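Long-range contacts in Non-atp dependent l-selective hydantoinase (Arthrobacter aurescens, PDB 1GKR), which catalyses the zinc-dependent hydrolysis of cyclic amides of the hydantoin type, preferring aryl derivatives, with a stereoselectivity that depends on the substrate: residues 75-80 with 113-119; 83-88 with 423-428; 225-229 with 256-260. All blocks are in the same frame, centred on the assembly; numbering follows the deposited sequence.

Contact 1: 75-80 with 113-119; sequences FELDSE and AGQRLKV
Phe-75 and Leu-117 bring the two backbones together, with CA atoms 5.0 Å apart. Ser-79 meets Lys-118 one helical turn later, their CA atoms 5.5 Å apart. The first turns of helix 75-85 thus face the point where helix 103-116 ends, since Leu-117 is the first residue to leave helical angles. Ser-79 OG accepts Lys-118 N at 2.9 Å and donates to Phe-75 O at 2.8 Å. The Phe-75 ring takes Ala-113 CB over one face, a CH-pi contact of 4.2 Å to the centroid. Leu-117 CD2 reaches the ring obliquely. Phe-75 CD2 in turn lies over one face of the Arg-116 guanidinium. Glu-76 OE2 meets that group at its edge, 2.7 Å from Arg-116 NH1, in a salt bridge, while NH2 pairs with Asp-65. The Lys-118 chain runs extended and bends only at its end (chi4 78°). This places Lys-118 NZ 2.9 Å from Glu-80 OE2, in a salt bridge, and in a weak bond to Glu-76 O. Glu-80 OE1 is held by Arg-406. The side chains of Phe-75 and zinc ligand His-62 are about 9 Å apart. Helices 75-85 and 103-116 lead into the parallel strands 87-92 and 120-123, as in the TIM-barrel fold of the amidohydrolases.

Contact 2: 83-88 with 423-428; sequences AVGGIT and PVLTMV
Ala-83 and Thr-426 meet where the last turn of helix 75-85 faces strand 425-428. Thr-426 OG1 may give a weak hydrogen bond to Ala-83 O, but the place of that oxygen is uncertain, so the bond is doubtful. Val-84 turns its side chain away from the strand and touches with its backbone instead. Val-84 O lies 3.5 Å from Pro-423 CG. Gly-85 follows, and Gly-85 C lies 3.7 Å from Pro-423 CG. The proline ring therefore sits with its CG tip against the C-terminal end of the helix.

Gly-86 ends the helix in a Schellman motif, with a positive phi of 83°. Its backbone angles and the nearness of Pro-423 CG both suit a residue without a side chain. Gly-86 CA comes 4.3 Å from Thr-426 CB, and the CA atoms of the two residues are 5.7 Å apart. The backbone of Gly-86 also bonds to Val-56 of strand 51-62. Ile-87 turns away from the strand and packs on Val-56 and Asp-58.

Thr-88 points back toward strand 425-428. Its OG1 stands between the backbone N and the carbonyl carbon (chi1 53°), which sends the methyl CG2 to the other segment. Thr-88 CG2 lies 3.8 Å from Met-427 O and 4.1 Å from Val-428 CG1. The side chains of Thr-88 and Val-428 lie alongside each other, running opposite ways. Behind the strand, Leu-425 and Met-427 pack on strand 389-393.

The contact joins the start of barrel strand 87-92 to the strand 418-428. It has no salt bridge and no secure hydrogen bond. Its chemistry, with methyl groups and a proline ring set against backbone atoms, is consistent with a contact held mainly by fit of shape.

Contact 3: 225-229 with 256-260; sequences LLLQK and GQDVH
The amides of Gln-228 and Gln-257 are nearly coplanar, 15° apart, and the two side chains run past each other in opposite senses. Gln-257 NE2 donates to Gln-228 OE1 at 3.2 Å. The donor lies in the carbonyl plane of Gln-228, on a lone pair. A further flat group, the His-260 ring, takes Asp-258 OD1 at its edge: His-260 NE2 donates to that oxygen at 2.8 Å. Asp-258 OD1 also pairs with Arg-234. The setting is the TIM barrel of the amidohydrolases, where helix 214-231 packs beside the loop that leads into strand 259-263 and the strand's first residue. Gly-256, with positive phi, closes helix 243-254 in a Schellman motif and leads the chain to Gln-257.

The Gln-257 side chain is extended beyond CG (chi2 -169°), and this carries its amide to the helix. There Gln-257 NE2 uses its second N-H on Leu-225 O, also at 3.2 Å and tilted from the carbonyl plane. Lys-229 N binds the same carbonyl from the opposite face of its plane, so two donors hold it. Shortening this side chain to an alanine here would probably leave Leu-225 O without its second donor and the Gln-228 amide freer to turn.

Lys-229 crosses Gln-257 at about a right angle. Lys-229 CD lies 3.8 Å from Gln-257 CD. Val-259 CG1 packs against Gln-228 CG. Val-259 CG1 also lies 4.2 Å from Leu-225 CD1. Val-259 rests on Ile-249 as well. On the far side of the helix, Leu-226 packs on Gln-222 and Leu-227 on Ile-189, both of the second subunit. Two waters finish the contact. One joins Lys-229 NZ weakly to Gln-257 OE1. The other donates to Gln-228 OE1 and accepts Asp-258 N at 2.8 Å.

How the contacts relate
Contacts 1 and 2 are neighbours, with centres 14 Å apart. Both use helix 75-85, contact 1 at its start and contact 2 at its end. They touch through Val-119, whose CB lies 3.5 Å from Thr-88 O. Both are largely buried, yet contact 1 carries salt bridges while contact 2 rests on apolar and backbone packing. Contact 3 lies on the opposite side of the chain's centre, about 34 Å from each of the others between centres. It is only partly buried, and its glutamine amides and waters suit that place. In sequence, contact 3 is nested inside the long loop closed by contact 2, whereas contacts 1 and 2 interleave.

Contact 1: 75-80 with 113-119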
loop_
_atom_site.group_PDB
_atom_site.type_symbol
_atom_site.label_atom_id
_atom_site.label_comp_id
_atom_site.label_asym_id
_atom_site.label_seq_id
_atom_site.Cartn_x
_atom_site.Cartn_y
_atom_site.Cartn_z
ATOM N N PHE A 75 11.303 2.977 -46.059
ATOM C CA PHE A 75 10.368 1.874 -45.919
ATOM C C PHE A 75 10.848 0.593 -46.603
ATOM O O PHE A 75 10.793 -0.475 -45.994
ATOM C CB PHE A 75 8.988 2.243 -46.469
ATOM C CG PHE A 75 8.250 3.262 -45.645
ATOM C CD1 PHE A 75 8.284 3.215 -44.253
ATOM C CD2 PHE A 75 7.488 4.249 -46.258
ATOM C CE1 PHE A 75 7.565 4.137 -43.490
ATOM C CE2 PHE A 75 6.766 5.175 -45.505
ATOM C CZ PHE A 75 6.803 5.122 -44.122
ATOM N N GLU A 76 11.321 0.686 -47.850
ATOM C CA GLU A 76 11.770 -0.508 -48.577
ATOM C C GLU A 76 13.052 -1.113 -48.061
ATOM O O GLU A 76 13.372 -2.248 -48.406
ATOM C CB GLU A 76 11.977 -0.258 -50.074
ATOM C CG GLU A 76 11.424 1.019 -50.622
ATOM C CD GLU A 76 12.260 2.206 -50.236
ATOM O OE1 GLU A 76 13.499 2.116 -50.384
ATOM O OE2 GLU A 76 11.672 3.223 -49.793
ATOM N N LEU A 77 13.812 -0.376 -47.263
ATOM C CA LEU A 77 15.043 -0.959 -46.745
ATOM C C LEU A 77 14.842 -1.562 -45.369
ATOM O O LEU A 77 15.030 -2.764 -45.184
ATOM C CB LEU A 77 16.156 0.080 -46.702
ATOM C CG LEU A 77 16.486 0.629 -48.085
ATOM C CD1 LEU A 77 17.704 1.523 -48.001
ATOM C CD2 LEU A 77 16.722 -0.528 -49.037
ATOM N N ASP A 78 14.444 -0.731 -44.412
ATOM C CA ASP A 78 14.223 -1.186 -43.044
ATOM C C ASP A 78 13.144 -2.260 -42.920
ATOM O O ASP A 78 13.247 -3.141 -42.065
ATOM C CB ASP A 78 13.880 0.006 -42.156
ATOM C CG ASP A 78 14.993 1.021 -42.108
ATOM O OD1 ASP A 78 15.432 1.457 -43.194
ATOM O OD2 ASP A 78 15.428 1.385 -40.997
ATOM N N SER A 79 12.113 -2.208 -43.758
ATOM C CA SER A 79 11.094 -3.231 -43.651
ATOM C C SER A 79 11.697 -4.596 -44.032
ATOM O O SER A 79 11.137 -5.646 -43.723
ATOM C CB SER A 79 9.865 -2.889 -44.513
ATOM O OG SER A 79 10.063 -3.181 -45.877
ATOM N N GLU A 80 12.845 -4.599 -44.693
ATOM C CA GLU A 80 13.461 -5.881 -45.021
ATOM C C GLU A 80 14.105 -6.416 -43.749
ATOM O O GLU A 80 14.186 -7.626 -43.551
ATOM C CB GLU A 80 14.518 -5.742 -46.120
ATOM C CG GLU A 80 13.944 -5.431 -47.487
ATOM C CD GLU A 80 14.845 -5.905 -48.611
ATOM O OE1 GLU A 80 16.041 -6.141 -48.343
ATOM O OE2 GLU A 80 14.360 -6.032 -49.759
ATOM N N ALA A 113 3.742 4.443 -47.441
ATOM C CA ALA A 113 4.020 3.211 -46.713
ATOM C C ALA A 113 3.467 2.003 -47.459
ATOM O O ALA A 113 4.125 0.966 -47.556
ATOM C CB ALA A 113 3.404 3.282 -45.330
ATOM N N GLY A 114 2.254 2.145 -47.981
ATOM C CA GLY A 114 1.640 1.053 -48.709
ATOM C C GLY A 114 2.342 0.684 -50.007
ATOM O O GLY A 114 2.257 -0.453 -50.471
ATOM N N GLN A 115 3.044 1.641 -50.594
ATOM C CA GLN A 115 3.737 1.392 -51.842
ATOM C C GLN A 115 5.145 0.869 -51.663
ATOM O O GLN A 115 5.688 0.232 -52.564
ATOM C CB GLN A 115 3.817 2.669 -52.666
ATOM C CG GLN A 115 2.492 3.230 -53.113
ATOM C CD GLN A 115 2.643 4.622 -53.714
ATOM O OE1 GLN A 115 1.660 5.238 -54.142
ATOM N NE2 GLN A 115 3.880 5.129 -53.742
ATOM N N ARG A 116 5.749 1.116 -50.510
ATOM C CA ARG A 116 7.119 0.672 -50.345
ATOM C C ARG A 116 7.451 -0.333 -49.252
ATOM O O ARG A 116 8.514 -0.961 -49.299
ATOM C CB ARG A 116 8.017 1.899 -50.226
ATOM C CG ARG A 116 8.055 2.713 -51.512
ATOM C CD ARG A 116 8.973 3.900 -51.397
ATOM N NE ARG A 116 8.322 5.029 -50.753
ATOM C CZ ARG A 116 8.841 5.703 -49.735
ATOM N NH1 ARG A 116 10.025 5.348 -49.242
ATOM N NH2 ARG A 116 8.183 6.741 -49.218
ATOM N N LEU A 117 6.558 -0.500 -48.278
ATOM C CA LEU A 117 6.797 -1.444 -47.188
ATOM C C LEU A 117 6.730 -2.890 -47.655
ATOM O O LEU A 117 5.998 -3.220 -48.590
ATOM C CB LEU A 117 5.787 -1.215 -46.071
ATOM C CG LEU A 117 6.169 -0.050 -45.172
ATOM C CD1 LEU A 117 5.012 0.284 -44.240
ATOM C CD2 LEU A 117 7.435 -0.428 -44.401
ATOM N N LYS A 118 7.502 -3.756 -47.006
ATOM C CA LYS A 118 7.517 -5.164 -47.375
ATOM C C LYS A 118 6.823 -6.070 -46.346
ATOM O O LYS A 118 6.590 -7.247 -46.609
ATOM C CB LYS A 118 8.956 -5.624 -47.628
ATOM C CG LYS A 118 9.622 -5.013 -48.866
ATOM C CD LYS A 118 10.832 -5.858 -49.263
ATOM C CE LYS A 118 11.403 -5.485 -50.624
ATOM N NZ LYS A 118 12.227 -4.248 -50.545
ATOM N N VAL A 119 6.507 -5.536 -45.172
ATOM C CA VAL A 119 5.775 -6.303 -44.167
ATOM C C VAL A 119 4.505 -5.482 -43.908
ATOM O O VAL A 119 4.410 -4.345 -44.356
ATOM C CB VAL A 119 6.595 -6.499 -42.878
ATOM C CG1 VAL A 119 7.836 -7.336 -43.185
ATOM C CG2 VAL A 119 6.986 -5.164 -42.292
#

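Contact 2: 83-88 with 423-428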
loop_
_atom_site.group_PDB
_atom_site.type_symbol
_atom_site.label_atom_id
_atom_site.label_comp_id
_atom_site.label_asym_id
_atom_site.label_seq_id
_atom_site.Cartn_x
_atom_site.Cartn_y
_atom_site.Cartn_z
ATOM N N ALA A 83 11.354 -8.116 -41.918
ATOM C CA ALA A 83 11.104 -9.413 -42.521
ATOM C C ALA A 83 12.093 -10.478 -42.083
ATOM O O ALA A 83 11.685 -11.555 -41.678
ATOM C CB ALA A 83 11.107 -9.304 -44.023
ATOM N N VAL A 84 13.390 -10.209 -42.148
ATOM C CA VAL A 84 14.310 -11.261 -41.741
ATOM C C VAL A 84 14.295 -11.418 -40.242
ATOM O O VAL A 84 14.596 -12.490 -39.733
ATOM C CB VAL A 84 15.767 -11.008 -42.205
ATOM C CG1 VAL A 84 15.785 -10.675 -43.671
ATOM C CG2 VAL A 84 16.402 -9.913 -41.397
ATOM N N GLY A 85 13.942 -10.346 -39.541
ATOM C CA GLY A 85 13.894 -10.383 -38.089
ATOM C C GLY A 85 12.644 -11.060 -37.550
ATOM O O GLY A 85 12.488 -11.194 -36.350
ATOM N N GLY A 86 11.747 -11.481 -38.434
ATOM C CA GLY A 86 10.534 -12.145 -37.996
ATOM C C GLY A 86 9.402 -11.220 -37.576
ATOM O O GLY A 86 8.398 -11.680 -37.030
ATOM N N ILE A 87 9.558 -9.922 -37.819
ATOM C CA ILE A 87 8.529 -8.952 -37.465
ATOM C C ILE A 87 7.633 -8.757 -38.680
ATOM O O ILE A 87 7.994 -8.082 -39.636
ATOM C CB ILE A 87 9.175 -7.615 -37.029
ATOM C CG1 ILE A 87 10.001 -7.863 -35.766
ATOM C CG2 ILE A 87 8.117 -6.535 -36.791
ATOM C CD1 ILE A 87 10.691 -6.630 -35.248
ATOM N N THR A 88 6.452 -9.357 -38.628
ATOM C CA THR A 88 5.513 -9.301 -39.739
ATOM C C THR A 88 4.593 -8.084 -39.804
ATOM O O THR A 88 4.040 -7.786 -40.858
ATOM C CB THR A 88 4.696 -10.577 -39.770
ATOM O OG1 THR A 88 4.108 -10.787 -38.481
ATOM C CG2 THR A 88 5.609 -11.758 -40.112
ATOM N N PRO A 423 14.424 -16.585 -36.374
ATOM C CA PRO A 423 13.422 -17.102 -37.308
ATOM C C PRO A 423 14.188 -17.448 -38.582
ATOM O O PRO A 423 15.071 -16.695 -38.978
ATOM C CB PRO A 423 12.478 -15.917 -37.499
ATOM C CG PRO A 423 13.381 -14.721 -37.294
ATOM C CD PRO A 423 14.274 -15.136 -36.149
ATOM N N VAL A 424 13.872 -18.576 -39.210
ATOM C CA VAL A 424 14.556 -18.997 -40.434
ATOM C C VAL A 424 13.616 -18.971 -41.633
ATOM O O VAL A 424 14.004 -19.292 -42.750
ATOM C CB VAL A 424 15.124 -20.440 -40.303
ATOM C CG1 VAL A 424 16.058 -20.529 -39.111
ATOM C CG2 VAL A 424 13.984 -21.437 -40.145
ATOM N N LEU A 425 12.370 -18.600 -41.393
ATOM C CA LEU A 425 11.364 -18.524 -42.446
ATOM C C LEU A 425 10.327 -17.593 -41.853
ATOM O O LEU A 425 9.950 -17.728 -40.691
ATOM C CB LEU A 425 10.734 -19.902 -42.694
ATOM C CG LEU A 425 9.616 -20.224 -43.711
ATOM C CD1 LEU A 425 8.415 -19.320 -43.547
ATOM C CD2 LEU A 425 10.157 -20.107 -45.098
ATOM N N THR A 426 9.890 -16.619 -42.626
ATOM C CA THR A 426 8.877 -15.737 -42.114
ATOM C C THR A 426 7.898 -15.482 -43.233
ATOM O O THR A 426 8.299 -15.183 -44.361
ATOM C CB THR A 426 9.481 -14.410 -41.550
ATOM O OG1 THR A 426 8.822 -13.289 -42.141
ATOM C CG2 THR A 426 10.965 -14.339 -41.780
ATOM N N MET A 427 6.614 -15.673 -42.942
ATOM C CA MET A 427 5.603 -15.437 -43.951
ATOM C C MET A 427 4.488 -14.566 -43.430
ATOM O O MET A 427 4.144 -14.612 -42.239
ATOM C CB MET A 427 5.009 -16.752 -44.477
ATOM C CG MET A 427 4.081 -17.514 -43.541
ATOM S SD MET A 427 2.915 -18.630 -44.442
ATOM C CE MET A 427 3.979 -19.926 -44.991
ATOM N N VAL A 428 3.951 -13.732 -44.316
ATOM C CA VAL A 428 2.830 -12.899 -43.932
ATOM C C VAL A 428 1.724 -13.160 -44.942
ATOM O O VAL A 428 1.976 -13.241 -46.151
ATOM C CB VAL A 428 3.197 -11.379 -43.830
ATOM C CG1 VAL A 428 4.660 -11.194 -44.047
ATOM C CG2 VAL A 428 2.351 -10.550 -44.780
#

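Contact 3: 225-229 with 256-260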
loop_
_atom_site.group_PDB
_atom_site.type_symbol
_atom_site.label_atom_id
_atom_site.label_comp_id
_atom_site.label_asym_id
_atom_site.label_seq_id
_atom_site.Cartn_x
_atom_site.Cartn_y
_atom_site.Cartn_z
ATOM N N LEU A 225 0.019 8.181 -15.007
ATOM C CA LEU A 225 -0.891 7.279 -14.330
ATOM C C LEU A 225 -2.052 8.038 -13.654
ATOM O O LEU A 225 -3.217 7.679 -13.820
ATOM C CB LEU A 225 -0.096 6.458 -13.318
ATOM C CG LEU A 225 0.238 4.993 -13.658
ATOM C CD1 LEU A 225 0.279 4.752 -15.136
ATOM C CD2 LEU A 225 1.563 4.628 -13.037
ATOM N N LEU A 226 -1.736 9.102 -12.919
ATOM C CA LEU A 226 -2.758 9.898 -12.245
ATOM C C LEU A 226 -3.735 10.543 -13.207
ATOM O O LEU A 226 -4.921 10.681 -12.897
ATOM C CB LEU A 226 -2.114 10.991 -11.407
ATOM C CG LEU A 226 -1.933 10.675 -9.924
ATOM C CD1 LEU A 226 -1.366 9.260 -9.749
ATOM C CD2 LEU A 226 -1.003 11.717 -9.300
ATOM N N LEU A 227 -3.241 10.947 -14.372
ATOM C CA LEU A 227 -4.103 11.576 -15.359
ATOM C C LEU A 227 -4.951 10.555 -16.094
ATOM O O LEU A 227 -6.082 10.854 -16.454
ATOM C CB LEU A 227 -3.293 12.385 -16.382
ATOM C CG LEU A 227 -2.329 13.443 -15.830
ATOM C CD1 LEU A 227 -1.960 14.408 -16.935
ATOM C CD2 LEU A 227 -2.976 14.192 -14.710
ATOM N N GLN A 228 -4.434 9.352 -16.325
ATOM C CA GLN A 228 -5.254 8.378 -17.029
ATOM C C GLN A 228 -6.335 7.930 -16.044
ATOM O O GLN A 228 -7.501 7.735 -16.409
ATOM C CB GLN A 228 -4.407 7.201 -17.527
ATOM C CG GLN A 228 -4.562 5.946 -16.730
ATOM C CD GLN A 228 -5.823 5.198 -17.061
ATOM O OE1 GLN A 228 -6.402 4.558 -16.200
ATOM N NE2 GLN A 228 -6.252 5.263 -18.313
ATOM N N LYS A 229 -5.940 7.808 -14.784
ATOM C CA LYS A 229 -6.852 7.421 -13.724
ATOM C C LYS A 229 -8.125 8.255 -13.822
ATOM O O LYS A 229 -9.222 7.767 -13.569
ATOM C CB LYS A 229 -6.171 7.656 -12.380
ATOM C CG LYS A 229 -7.049 7.543 -11.152
ATOM C CD LYS A 229 -7.483 6.124 -10.882
ATOM C CE LYS A 229 -7.943 5.952 -9.430
ATOM N NZ LYS A 229 -6.827 6.139 -8.446
ATOM N N GLY A 256 -7.162 -1.842 -11.399
ATOM C CA GLY A 256 -8.272 -1.533 -12.286
ATOM C C GLY A 256 -8.014 -0.543 -13.416
ATOM O O GLY A 256 -8.857 -0.380 -14.303
ATOM N N GLN A 257 -6.862 0.125 -13.406
ATOM C CA GLN A 257 -6.555 1.092 -14.470
ATOM C C GLN A 257 -6.143 0.402 -15.774
ATOM O O GLN A 257 -5.341 -0.530 -15.767
ATOM C CB GLN A 257 -5.449 2.046 -14.022
ATOM C CG GLN A 257 -5.826 2.912 -12.839
ATOM C CD GLN A 257 -4.820 4.015 -12.604
ATOM O OE1 GLN A 257 -4.370 4.236 -11.478
ATOM N NE2 GLN A 257 -4.460 4.724 -13.673
ATOM N N ASP A 258 -6.712 0.861 -16.888
ATOM C CA ASP A 258 -6.417 0.302 -18.209
ATOM C C ASP A 258 -5.064 0.844 -18.690
ATOM O O ASP A 258 -4.976 1.524 -19.702
ATOM C CB ASP A 258 -7.531 0.690 -19.190
ATOM C CG ASP A 258 -7.458 -0.078 -20.502
ATOM O OD1 ASP A 258 -6.579 -0.956 -20.605
ATOM O OD2 ASP A 258 -8.275 0.187 -21.425
ATOM N N VAL A 259 -4.010 0.538 -17.954
ATOM C CA VAL A 259 -2.683 1.010 -18.289
ATOM C C VAL A 259 -1.767 -0.182 -18.487
ATOM O O VAL A 259 -1.962 -1.208 -17.862
ATOM C CB VAL A 259 -2.153 1.891 -17.164
ATOM C CG1 VAL A 259 -3.141 2.995 -16.908
ATOM C CG2 VAL A 259 -1.949 1.069 -15.899
ATOM N N HIS A 260 -0.768 -0.045 -19.352
ATOM C CA HIS A 260 0.138 -1.152 -19.637
ATOM C C HIS A 260 1.586 -0.749 -19.746
ATOM O O HIS A 260 1.915 0.400 -20.033
ATOM C CB HIS A 260 -0.305 -1.812 -20.916
ATOM C CG HIS A 260 -1.775 -2.011 -20.966
ATOM N ND1 HIS A 260 -2.371 -3.210 -20.652
ATOM C CD2 HIS A 260 -2.781 -1.128 -21.163
ATOM C CE1 HIS A 260 -3.681 -3.058 -20.651
ATOM N NE2 HIS A 260 -3.956 -1.802 -20.956
HETATM O O HOH W 1 -8.900 2.626 -16.683
HETATM O O HOH W 2 -5.434 3.262 -9.085
#